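Local coordinates for protein gamma-glutamyl cyclotransferase (Homo sapiens, PDB 3CRY) that catalyses the release of 5-oxoproline from gamma-glutamyl dipeptides, works as a homodimer and may contribute to glutathione homeostasis, at residues Ser16-Ala21 with Ala39-Ala44. The protein carries 1 engineered substitution. Numbering follows the deposited sequence.
Sequences SFLYFA and AFFCVA
Inside a five-stranded beta barrel, Leu18 of strand 16-21 meets Phe41 of strand 39-46. This pair makes a CH-pi interaction. Leu18 CD2 sits over one face of the Phe41 ring, 3.9 Å from its centroid and only 8° off the ring normal. The second methyl reaches the rim, with Leu18 CD1 4.0 Å from Phe41 CE2. CG of Leu18 lies anti to its carbonyl carbon (chi1 -59°), and the branch then carries CD2 over the ring. Replacing Phe41 with alanine would probably leave Leu18 CD2 without the ring face it covers and open a gap beside that side chain.

The two strands are not direct neighbours. Strand 77-87 runs between them in the antiparallel sheet, and strand 39-46 has a classic beta bulge opposite it, at Phe41 and Cys42. Strand 16-21 bonds through its backbone to strand 77-87, as in Tyr19 with Trp84. On its other side, backbone bonds from Leu18 and Phe20 to Arg123 of strand 119-126 close the barrel. The side chains of Leu18 and Cys42 both touch Ile120 of that strand.

A second touch lies further along. The Phe20 ring turns its edge to the backbone of Ala44, and Phe20 CE1 stands 3.6 Å from Ala44 O, in the plane of the ring. CG of Phe20 is anti to the backbone N (chi1 176°), which extends the ring toward strand 39-46. Both Phe20 and Ala44 are buried and pack on Val112 of strand 106-114. Tyr19, Phe20 and Ala21 belong to the inferred substrate-binding segment, and the Tyr19 side chain touches Gln98, an engineered residue at the proton-acceptor position.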
# COMPACT_ATOMS: atom_id res chain seq x y z
N SER A 16 -20.29 -6.31 -6.28
CA SER A 16 -19.90 -5.34 -5.23
C SER A 16 -18.50 -5.54 -4.67
O SER A 16 -17.89 -6.60 -4.84
CB SER A 16 -20.90 -5.41 -4.06
OG SER A 16 -22.20 -5.10 -4.51
N PHE A 17 -18.01 -4.51 -4.00
CA PHE A 17 -16.77 -4.62 -3.25
C PHE A 17 -16.92 -3.89 -1.91
O PHE A 17 -17.82 -3.07 -1.76
CB PHE A 17 -15.56 -4.10 -4.04
CG PHE A 17 -15.50 -2.60 -4.17
CD1 PHE A 17 -16.26 -1.93 -5.14
CD2 PHE A 17 -14.68 -1.85 -3.31
CE1 PHE A 17 -16.19 -0.55 -5.27
CE2 PHE A 17 -14.62 -0.46 -3.42
CZ PHE A 17 -15.37 0.20 -4.40
N LEU A 18 -16.04 -4.19 -0.97
CA LEU A 18 -16.09 -3.56 0.35
C LEU A 18 -14.92 -2.59 0.48
O LEU A 18 -13.80 -2.90 0.06
CB LEU A 18 -16.01 -4.63 1.45
CG LEU A 18 -17.11 -5.69 1.44
CD1 LEU A 18 -16.86 -6.70 2.51
CD2 LEU A 18 -18.49 -5.04 1.63
N TYR A 19 -15.20 -1.43 1.07
CA TYR A 19 -14.24 -0.32 1.17
C TYR A 19 -14.10 0.06 2.66
O TYR A 19 -15.09 0.35 3.31
CB TYR A 19 -14.72 0.88 0.33
CG TYR A 19 -14.06 2.20 0.72
CD1 TYR A 19 -12.66 2.33 0.76
CD2 TYR A 19 -14.83 3.32 1.02
CE1 TYR A 19 -12.05 3.54 1.15
CE2 TYR A 19 -14.23 4.54 1.38
CZ TYR A 19 -12.85 4.64 1.45
OH TYR A 19 -12.26 5.82 1.82
N PHE A 20 -12.87 0.06 3.18
CA PHE A 20 -12.61 0.39 4.58
C PHE A 20 -12.16 1.84 4.69
O PHE A 20 -11.07 2.22 4.19
CB PHE A 20 -11.54 -0.57 5.17
CG PHE A 20 -11.12 -0.25 6.59
CD1 PHE A 20 -11.96 -0.58 7.67
CD2 PHE A 20 -9.87 0.35 6.86
CE1 PHE A 20 -11.58 -0.30 9.01
CE2 PHE A 20 -9.48 0.61 8.19
CZ PHE A 20 -10.34 0.28 9.27
N ALA A 21 -13.03 2.66 5.29
CA ALA A 21 -12.74 4.09 5.52
C ALA A 21 -12.30 4.38 6.94
O ALA A 21 -12.91 3.90 7.87
CB ALA A 21 -13.97 4.94 5.19
N ALA A 39 -23.20 2.10 0.65
CA ALA A 39 -24.09 1.68 1.74
C ALA A 39 -23.28 1.21 2.94
O ALA A 39 -22.29 0.47 2.80
CB ALA A 39 -25.00 0.57 1.25
N PHE A 40 -23.68 1.65 4.14
CA PHE A 40 -23.05 1.16 5.37
C PHE A 40 -23.12 -0.36 5.44
O PHE A 40 -24.19 -0.94 5.23
CB PHE A 40 -23.73 1.75 6.62
CG PHE A 40 -23.16 1.23 7.92
CD1 PHE A 40 -22.03 1.82 8.49
CD2 PHE A 40 -23.75 0.13 8.58
CE1 PHE A 40 -21.50 1.33 9.70
CE2 PHE A 40 -23.21 -0.37 9.79
CZ PHE A 40 -22.08 0.23 10.34
N PHE A 41 -21.98 -0.99 5.73
CA PHE A 41 -21.89 -2.45 5.86
C PHE A 41 -21.60 -2.88 7.30
O PHE A 41 -22.36 -3.67 7.86
CB PHE A 41 -20.85 -3.00 4.88
CG PHE A 41 -20.81 -4.51 4.79
CD1 PHE A 41 -21.74 -5.19 4.02
CD2 PHE A 41 -19.79 -5.23 5.41
CE1 PHE A 41 -21.70 -6.59 3.90
CE2 PHE A 41 -19.73 -6.63 5.31
CZ PHE A 41 -20.69 -7.31 4.55
N CYS A 42 -20.52 -2.37 7.89
CA CYS A 42 -20.25 -2.64 9.32
C CYS A 42 -19.10 -1.79 9.83
O CYS A 42 -18.38 -1.16 9.04
CB CYS A 42 -19.89 -4.11 9.52
SG CYS A 42 -18.33 -4.64 8.81
N VAL A 43 -18.95 -1.75 11.16
CA VAL A 43 -17.79 -1.18 11.83
C VAL A 43 -16.74 -2.29 11.94
O VAL A 43 -17.10 -3.46 12.16
CB VAL A 43 -18.17 -0.71 13.25
CG1 VAL A 43 -16.94 -0.22 14.02
CG2 VAL A 43 -19.20 0.42 13.15
N ALA A 44 -15.48 -1.94 11.77
CA ALA A 44 -14.42 -2.96 11.83
C ALA A 44 -13.08 -2.41 12.32
O ALA A 44 -12.82 -1.20 12.24
CB ALA A 44 -14.26 -3.66 10.47